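Local coordinates for 4-hydroxybutyrate CoA-transferase (Porphyromonas gingivalis, PDB 3EH7), which probably transfers coenzyme A between carboxylic acids, as a putative 4-hydroxybutyrate CoA-transferase of the acetyl-CoA hydrolase/transferase family, at residues I120-V125 and A152-G157; A191-G196 and I223-L228; K234-I239 and G259-L264. All blocks are in the same frame, centred on the assembly; numbering follows the deposited sequence.

Contact 1: residues I120-V125 and A152-G157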
loop_
_atom_site.group_PDB
_atom_site.type_symbol
_atom_site.label_atom_id
_atom_site.label_comp_id
_atom_site.label_asym_id
_atom_site.label_seq_id
_atom_site.Cartn_x
_atom_site.Cartn_y
_atom_site.Cartn_z
ATOM N N ILE A 120 -22.652 9.256 7.136
ATOM C CA ILE A 120 -22.682 10.601 7.666
ATOM C C ILE A 120 -24.125 11.098 7.630
ATOM O O ILE A 120 -24.722 11.230 6.558
ATOM C CB ILE A 120 -21.775 11.524 6.848
ATOM C CG1 ILE A 120 -20.319 11.222 7.182
ATOM C CG2 ILE A 120 -22.117 12.985 7.118
ATOM C CD1 ILE A 120 -19.389 11.662 6.127
ATOM N N ASP A 121 -24.684 11.393 8.795
ATOM C CA ASP A 121 -26.039 11.841 8.834
ATOM C C ASP A 121 -26.143 13.335 8.525
ATOM O O ASP A 121 -27.136 13.778 7.940
ATOM C CB ASP A 121 -26.628 11.558 10.208
ATOM C CG ASP A 121 -26.654 10.066 10.544
ATOM O OD1 ASP A 121 -27.607 9.382 10.131
ATOM O OD2 ASP A 121 -25.724 9.589 11.215
ATOM N N VAL A 122 -25.140 14.102 8.952
ATOM C CA VAL A 122 -25.145 15.553 8.856
ATOM C C VAL A 122 -23.769 16.041 8.404
ATOM O O VAL A 122 -22.749 15.583 8.921
ATOM C CB VAL A 122 -25.506 16.187 10.191
ATOM C CG1 VAL A 122 -25.518 17.711 10.084
ATOM C CG2 VAL A 122 -26.859 15.705 10.636
ATOM N N ALA A 123 -23.750 16.923 7.407
ATOM C CA ALA A 123 -22.526 17.581 6.956
ATOM C C ALA A 123 -22.693 19.052 7.280
ATOM O O ALA A 123 -23.660 19.685 6.833
ATOM C CB ALA A 123 -22.317 17.399 5.448
ATOM N N ILE A 124 -21.786 19.595 8.084
ATOM C CA ILE A 124 -21.755 21.036 8.308
ATOM C C ILE A 124 -20.515 21.527 7.568
ATOM O O ILE A 124 -19.386 21.289 8.013
ATOM C CB ILE A 124 -21.722 21.429 9.787
ATOM C CG1 ILE A 124 -22.767 20.672 10.590
ATOM C CG2 ILE A 124 -22.041 22.906 9.940
ATOM C CD1 ILE A 124 -22.806 21.067 12.072
ATOM N N VAL A 125 -20.736 22.185 6.431
ATOM C CA VAL A 125 -19.635 22.667 5.638
ATOM C C VAL A 125 -19.599 24.195 5.560
ATOM O O VAL A 125 -20.625 24.838 5.357
ATOM C CB VAL A 125 -19.610 22.004 4.233
ATOM C CG1 VAL A 125 -19.290 20.514 4.393
ATOM C CG2 VAL A 125 -20.909 22.247 3.446
ATOM N N ALA A 152 -24.603 13.486 2.576
ATOM C CA ALA A 152 -25.280 13.486 3.883
ATOM C C ALA A 152 -26.765 13.715 3.740
ATOM O O ALA A 152 -27.213 14.472 2.892
ATOM C CB ALA A 152 -24.691 14.523 4.807
ATOM N N HIS A 153 -27.504 13.085 4.644
ATOM C CA HIS A 153 -28.957 13.187 4.745
ATOM C C HIS A 153 -29.376 14.645 4.948
ATOM O O HIS A 153 -30.383 15.113 4.386
ATOM C CB HIS A 153 -29.379 12.342 5.951
ATOM C CG HIS A 153 -30.731 11.719 5.832
ATOM N ND1 HIS A 153 -31.027 10.754 4.891
ATOM C CD2 HIS A 153 -31.852 11.871 6.581
ATOM C CE1 HIS A 153 -32.285 10.368 5.035
ATOM N NE2 HIS A 153 -32.810 11.033 6.052
ATOM N N LEU A 154 -28.604 15.358 5.765
ATOM C CA LEU A 154 -28.854 16.771 6.111
ATOM C C LEU A 154 -27.567 17.559 5.920
ATOM O O LEU A 154 -26.503 17.130 6.369
ATOM C CB LEU A 154 -29.334 16.906 7.570
ATOM C CG LEU A 154 -29.669 18.300 8.132
ATOM C CD1 LEU A 154 -31.000 18.854 7.613
ATOM C CD2 LEU A 154 -29.709 18.259 9.660
ATOM N N VAL A 155 -27.676 18.691 5.238
ATOM C CA VAL A 155 -26.550 19.506 4.910
ATOM C C VAL A 155 -26.806 20.914 5.416
ATOM O O VAL A 155 -27.821 21.561 5.069
ATOM C CB VAL A 155 -26.272 19.523 3.377
ATOM C CG1 VAL A 155 -25.034 20.378 3.069
ATOM C CG2 VAL A 155 -26.076 18.095 2.848
ATOM N N ILE A 156 -25.894 21.366 6.273
ATOM C CA ILE A 156 -25.858 22.746 6.755
ATOM C C ILE A 156 -24.658 23.424 6.107
ATOM O O ILE A 156 -23.512 22.949 6.252
ATOM C CB ILE A 156 -25.687 22.830 8.282
ATOM C CG1 ILE A 156 -26.820 22.087 8.971
ATOM C CG2 ILE A 156 -25.602 24.286 8.733
ATOM C CD1 ILE A 156 -26.519 21.741 10.422
ATOM N N GLY A 157 -24.929 24.501 5.377
ATOM C CA GLY A 157 -23.894 25.293 4.745
ATOM C C GLY A 157 -23.675 26.566 5.531
ATOM O O GLY A 157 -24.592 27.367 5.687
#
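Ile124 and Ile156 run alongside each other on one face of the sheet, their tips leading in the same direction, with CD1 of Ile156 resting 3.9 Å from CG1 of Ile124. Their two CG2 methyls, each anti to its own backbone N, lie abreast, 4.0 Å apart. Val122 and Leu154 pair alongside in the same manner, Val122 CG2 to Leu154 CD2 at 3.9 Å. CG1 of Val122 reaches across to CD1 of Ile156 at 4.2 Å, joining the two pairs. On the other face Ala123 CB meets Ala152 CB at 3.8 Å. Beneath these side chains strands 122-125 and 154-157 run parallel, neighbours within a six-stranded parallel sheet of the N-terminal family region. The ladder alternates: Leu154 N to Asp121 O, Ala123 N to Leu154 O (2.9 Å), Ile156 N to Ala123 O and Val125 N to Ile156 O. Its first bond is the most bent (143° at the hydrogen); the other three are straighter. These four bonds pair the inward N-H and C=O groups from Asp121 to Val125 with those of Leu154 and Ile156, while the Val122-Ile156 face meets wholly through aliphatic groups, Cys43 of helix 41-49 packing on its Ile124-Ile156 end.

Contact 2: residues A191-G196 and I223-L228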
loop_
_atom_site.group_PDB
_atom_site.type_symbol
_atom_site.label_atom_id
_atom_site.label_comp_id
_atom_site.label_asym_id
_atom_site.label_seq_id
_atom_site.Cartn_x
_atom_site.Cartn_y
_atom_site.Cartn_z
ATOM N N ALA A 191 0.448 30.740 11.844
ATOM C CA ALA A 191 1.729 31.428 11.781
ATOM C C ALA A 191 2.798 30.393 11.459
ATOM O O ALA A 191 2.689 29.227 11.869
ATOM C CB ALA A 191 2.052 32.118 13.122
ATOM N N LYS A 192 3.816 30.819 10.715
ATOM C CA LYS A 192 4.938 29.939 10.381
ATOM C C LYS A 192 5.809 29.817 11.624
ATOM O O LYS A 192 6.029 30.801 12.305
ATOM C CB LYS A 192 5.752 30.490 9.197
ATOM C CG LYS A 192 5.144 30.185 7.813
ATOM C CD LYS A 192 5.634 31.183 6.736
ATOM C CE LYS A 192 7.012 30.815 6.204
ATOM N NZ LYS A 192 6.957 29.643 5.310
ATOM N N PRO A 193 6.283 28.593 11.933
ATOM C CA PRO A 193 7.072 28.361 13.140
ATOM C C PRO A 193 8.528 28.725 12.962
ATOM O O PRO A 193 8.989 28.868 11.844
ATOM C CB PRO A 193 6.959 26.860 13.343
ATOM C CG PRO A 193 6.828 26.312 11.932
ATOM C CD PRO A 193 6.194 27.384 11.090
ATOM N N LYS A 194 9.247 28.871 14.074
ATOM C CA LYS A 194 10.679 29.123 14.010
ATOM C C LYS A 194 11.353 27.880 13.418
ATOM O O LYS A 194 10.983 26.756 13.739
ATOM C CB LYS A 194 11.249 29.482 15.400
ATOM N N ILE A 195 12.303 28.089 12.521
ATOM C CA ILE A 195 13.145 27.021 11.993
ATOM C C ILE A 195 14.445 26.989 12.816
ATOM O O ILE A 195 15.157 27.974 12.884
ATOM C CB ILE A 195 13.441 27.273 10.512
ATOM C CG1 ILE A 195 12.119 27.370 9.745
ATOM C CG2 ILE A 195 14.332 26.175 9.938
ATOM C CD1 ILE A 195 12.249 27.716 8.265
ATOM N N GLY A 196 14.728 25.869 13.473
ATOM C CA GLY A 196 15.988 25.687 14.196
ATOM C C GLY A 196 17.040 25.085 13.277
ATOM O O GLY A 196 16.769 24.827 12.095
ATOM N N ILE A 223 9.931 21.790 9.151
ATOM C CA ILE A 223 10.678 20.916 8.202
ATOM C C ILE A 223 10.336 21.225 6.753
ATOM O O ILE A 223 11.221 21.532 5.938
ATOM C CB ILE A 223 10.532 19.407 8.583
ATOM C CG1 ILE A 223 11.452 19.098 9.767
ATOM C CG2 ILE A 223 10.888 18.473 7.424
ATOM C CD1 ILE A 223 11.149 17.776 10.462
ATOM N N PRO A 224 9.051 21.165 6.409
ATOM C CA PRO A 224 8.726 21.505 5.038
ATOM C C PRO A 224 9.060 22.957 4.684
ATOM O O PRO A 224 9.500 23.216 3.588
ATOM C CB PRO A 224 7.223 21.250 4.963
ATOM C CG PRO A 224 6.770 21.126 6.344
ATOM C CD PRO A 224 7.891 20.626 7.131
ATOM N N ASP A 225 8.857 23.888 5.615
ATOM C CA ASP A 225 9.207 25.290 5.389
ATOM C C ASP A 225 10.701 25.405 5.121
ATOM O O ASP A 225 11.125 26.118 4.202
ATOM C CB ASP A 225 8.837 26.156 6.602
ATOM C CG ASP A 225 7.338 26.357 6.749
ATOM O OD1 ASP A 225 6.564 26.028 5.804
ATOM O OD2 ASP A 225 6.919 26.820 7.827
ATOM N N ALA A 226 11.491 24.685 5.918
ATOM C CA ALA A 226 12.943 24.721 5.774
ATOM C C ALA A 226 13.355 24.128 4.438
ATOM O O ALA A 226 14.305 24.612 3.808
ATOM C CB ALA A 226 13.627 23.985 6.925
ATOM N N ALA A 227 12.678 23.063 4.014
ATOM C CA ALA A 227 12.949 22.493 2.690
ATOM C C ALA A 227 12.702 23.520 1.574
ATOM O O ALA A 227 13.529 23.690 0.688
ATOM C CB ALA A 227 12.094 21.230 2.458
ATOM N N LEU A 228 11.574 24.229 1.648
ATOM C CA LEU A 228 11.189 25.187 0.616
ATOM C C LEU A 228 12.166 26.377 0.583
ATOM O O LEU A 228 12.439 26.953 -0.471
ATOM C CB LEU A 228 9.756 25.684 0.864
ATOM C CG LEU A 228 8.607 24.689 0.645
ATOM C CD1 LEU A 228 7.327 25.103 1.345
ATOM C CD2 LEU A 228 8.358 24.480 -0.835
HETATM O O HOH W 1 4.411 27.605 5.245
HETATM O O HOH W 2 9.388 28.260 3.479
#
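Asp225 meets the loop 191-196 through its carboxylate, which takes the ammonium of Lys192 over its face and the ring of Pro193 at its OD2 end. NZ of Lys192 stands almost straight above the carboxylate plane, 3.6 Å from Asp225 CG, so neither oxygen is gripped closely: the salt bridge is long, Lys192 NZ to Asp225 OD1 at 3.7 Å, and OD2 is scarcely farther from NZ. Pro193 points against Asp225 and approaches close to the carboxylate plane, its CD 3.4 Å from OD2. Farther along the loop, Ile195 lays CG2 against Ala226 CB at 3.8 Å, while its CD1 reaches over the backbone N and CA of Ala226.

Two waters bridge the pair. One accepts from Lys192 NZ and donates to Asp225 OD1 at 2.7 Å, linking the two charged groups in parallel with the long salt bridge; the other, weakly held by the same NZ, donates to the backbone O of Asp225. The waters probably screen part of the attraction.

The loop follows strand 179-183 and leads into helix 197-208, with Gly196 at its N-cap, so the contact lays the link between the N-terminal sheet and the next part of the chain against helix 222-229. The lysine chain bends at chi3 (81°) and chi4 (74°), folding its end back over the carboxylate, and its side chain also touches Asp246 at the start of helix 246-253. Behind these groups, Pro193 also touches Ala222 and Ile195 touches Leu229, near the two ends of helix 222-229. Ile223 of that helix packs on Glu199 and Ile202 of helix 197-208, and Leu228 on Val248 and Leu251 of helix 246-253.

Contact 3: residues K234-I239 and G259-L264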
loop_
_atom_site.group_PDB
_atom_site.type_symbol
_atom_site.label_atom_id
_atom_site.label_comp_id
_atom_site.label_asym_id
_atom_site.label_seq_id
_atom_site.Cartn_x
_atom_site.Cartn_y
_atom_site.Cartn_z
ATOM N N LYS A 234 15.880 26.552 -7.549
ATOM C CA LYS A 234 15.319 25.527 -8.411
ATOM C C LYS A 234 14.477 26.180 -9.493
ATOM O O LYS A 234 14.019 27.318 -9.344
ATOM C CB LYS A 234 14.508 24.508 -7.591
ATOM C CG LYS A 234 15.370 23.648 -6.633
ATOM C CD LYS A 234 16.172 22.617 -7.445
ATOM C CE LYS A 234 17.558 22.381 -6.918
ATOM N NZ LYS A 234 17.529 21.588 -5.692
ATOM N N LYS A 235 14.255 25.431 -10.568
ATOM C CA LYS A 235 13.517 25.907 -11.741
ATOM C C LYS A 235 12.273 25.078 -12.050
ATOM O O LYS A 235 12.341 23.845 -12.055
ATOM C CB LYS A 235 14.424 25.834 -12.961
ATOM C CG LYS A 235 15.753 26.577 -12.821
ATOM C CD LYS A 235 15.592 28.079 -12.548
ATOM C CE LYS A 235 16.969 28.702 -12.355
ATOM N NZ LYS A 235 16.884 30.055 -11.776
ATOM N N ASP A 236 11.174 25.769 -12.360
ATOM C CA ASP A 236 9.898 25.152 -12.771
ATOM C C ASP A 236 9.432 23.935 -11.974
ATOM O O ASP A 236 9.052 22.918 -12.539
ATOM C CB ASP A 236 9.920 24.805 -14.263
ATOM C CG ASP A 236 10.050 26.030 -15.132
ATOM O OD1 ASP A 236 9.187 26.945 -15.047
ATOM O OD2 ASP A 236 11.046 26.078 -15.876
ATOM N N LEU A 237 9.407 24.080 -10.663
ATOM C CA LEU A 237 8.775 23.096 -9.801
ATOM C C LEU A 237 7.275 23.233 -9.933
ATOM O O LEU A 237 6.782 24.285 -10.323
ATOM C CB LEU A 237 9.226 23.294 -8.348
ATOM C CG LEU A 237 10.756 23.287 -8.120
ATOM C CD1 LEU A 237 11.075 23.427 -6.639
ATOM C CD2 LEU A 237 11.375 22.010 -8.665
ATOM N N GLY A 238 6.566 22.140 -9.658
ATOM C CA GLY A 238 5.107 22.111 -9.678
ATOM C C GLY A 238 4.546 21.589 -8.382
ATOM O O GLY A 238 5.279 21.026 -7.550
ATOM N N ILE A 239 3.245 21.769 -8.190
ATOM C CA ILE A 239 2.569 21.315 -6.981
ATOM C C ILE A 239 1.407 20.333 -7.268
ATOM O O ILE A 239 0.467 20.639 -8.009
ATOM C CB ILE A 239 2.022 22.515 -6.177
ATOM C CG1 ILE A 239 3.174 23.356 -5.601
ATOM C CG2 ILE A 239 1.064 22.047 -5.073
ATOM C CD1 ILE A 239 3.982 22.643 -4.529
ATOM N N GLY A 259 4.636 25.277 -12.162
ATOM C CA GLY A 259 3.854 24.187 -12.721
ATOM C C GLY A 259 4.118 23.909 -14.185
ATOM O O GLY A 259 3.360 23.177 -14.814
ATOM N N LYS A 260 5.164 24.496 -14.751
ATOM C CA LYS A 260 5.299 24.516 -16.199
ATOM C C LYS A 260 5.793 23.188 -16.754
ATOM O O LYS A 260 5.551 22.891 -17.921
ATOM C CB LYS A 260 6.128 25.719 -16.693
ATOM C CG LYS A 260 5.254 27.003 -16.879
ATOM C CD LYS A 260 5.969 28.116 -17.668
ATOM C CE LYS A 260 6.482 29.276 -16.777
ATOM N NZ LYS A 260 5.391 30.059 -16.094
ATOM N N LYS A 261 6.442 22.366 -15.926
ATOM C CA LYS A 261 6.919 21.066 -16.385
ATOM C C LYS A 261 6.033 19.913 -15.915
ATOM O O LYS A 261 6.454 18.756 -15.995
ATOM C CB LYS A 261 8.342 20.822 -15.898
ATOM C CG LYS A 261 9.343 21.808 -16.443
ATOM C CD LYS A 261 9.639 21.549 -17.875
ATOM C CE LYS A 261 10.703 22.501 -18.405
ATOM N NZ LYS A 261 10.848 22.248 -19.852
ATOM N N LYS A 262 4.840 20.225 -15.410
ATOM C CA LYS A 262 3.953 19.204 -14.863
ATOM C C LYS A 262 3.296 18.453 -16.003
ATOM O O LYS A 262 2.951 19.047 -17.000
ATOM C CB LYS A 262 2.844 19.827 -14.032
ATOM C CG LYS A 262 3.272 20.342 -12.693
ATOM C CD LYS A 262 2.074 20.994 -11.969
ATOM C CE LYS A 262 1.163 19.980 -11.270
ATOM N NZ LYS A 262 -0.243 20.499 -11.092
ATOM N N THR A 263 3.073 17.157 -15.820
ATOM C CA THR A 263 2.432 16.341 -16.824
ATOM C C THR A 263 0.951 16.129 -16.523
ATOM O O THR A 263 0.248 15.538 -17.326
ATOM C CB THR A 263 3.156 15.010 -16.924
ATOM O OG1 THR A 263 3.238 14.448 -15.609
ATOM C CG2 THR A 263 4.587 15.253 -17.527
ATOM N N LEU A 264 0.491 16.604 -15.370
ATOM C CA LEU A 264 -0.925 16.629 -15.039
ATOM C C LEU A 264 -1.216 18.021 -14.506
ATOM O O LEU A 264 -0.462 18.524 -13.696
ATOM C CB LEU A 264 -1.257 15.581 -13.965
ATOM C CG LEU A 264 -2.753 15.340 -13.720
ATOM C CD1 LEU A 264 -3.438 14.617 -14.932
ATOM C CD2 LEU A 264 -2.944 14.555 -12.416
HETATM O O HOH W 3 6.456 22.136 -13.123
#
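Asp236 meets the aliphatic parts of Lys260 and Lys261. Its OD1 lies 3.7 Å from Lys260 CB, and its CB packs 3.8 Å from Lys261 CG. The ammonium groups stay apart from the carboxylate, Lys260 NZ standing 5.0 Å from Asp236 OD1, so any attraction acts at a distance. OD1 is instead hydrogen-bonded to the hydroxyl of Thr258, just before the second segment. The carbonyl of Asp236 is tied across by a water, which donates to Asp236 O at 2.8 Å and accepts from Lys261 N.

At Leu237 the backbone makes the direct link: Gly259 N donates to Leu237 O at 3.0 Å, nearly straight at the hydrogen (166°) although the donor is tilted 26° from the carbonyl plane. The side chain of Leu237 turns away, onto Val256.

Segment 234-239 leads into strand 238-240, which lies between strands 215-217 and 269-271 in the large mixed sheet; the type I turn Gly259-Lys262 belongs to the connection that returns through helix 246-253 to strand 269-271, a parallel beta-alpha-beta crossover.

Gly238 comes next, its CA 3.9 Å from Gly259 CA. With no side chain on Gly238, the aliphatic stem of Lys262 can lie against it, CG to Gly238 CA at 3.9 Å. Gly259 has positive phi, a conformation that glycine adopts readily.

Ile239, the last residue of the segment, gives its O to Lys262 NZ at 3.2 Å, the donor standing above the carbonyl plane. A bend at chi3 (82°) carries the buried lysine's ammonium there, into a ring of backbone carbonyls from Ile239, Lys268 and His265, with Leu264 O a weak further partner; these oxygens probably ease its charge.

From the N terminus, contact 1 comes first: it closes the loop between strands 122-127 and 154-160, which runs through helix 145-151, inside the six-stranded parallel sheet. The chain then passes through strand 179-183 to the loop that opens contact 2, which closes over helix 197-208 and strand 215-217 on helix 222-229. Strand 238-240 follows directly, and contact 3 closes the excursion through helix 246-253 before strand 269-271. The three loops stand in series, with neither nesting nor crossing. Contact 1 lies about 36 Å from contact 2, centre to centre, whereas contacts 2 and 3 approach to about 6 Å at their nearest atoms, both around the large mixed sheet.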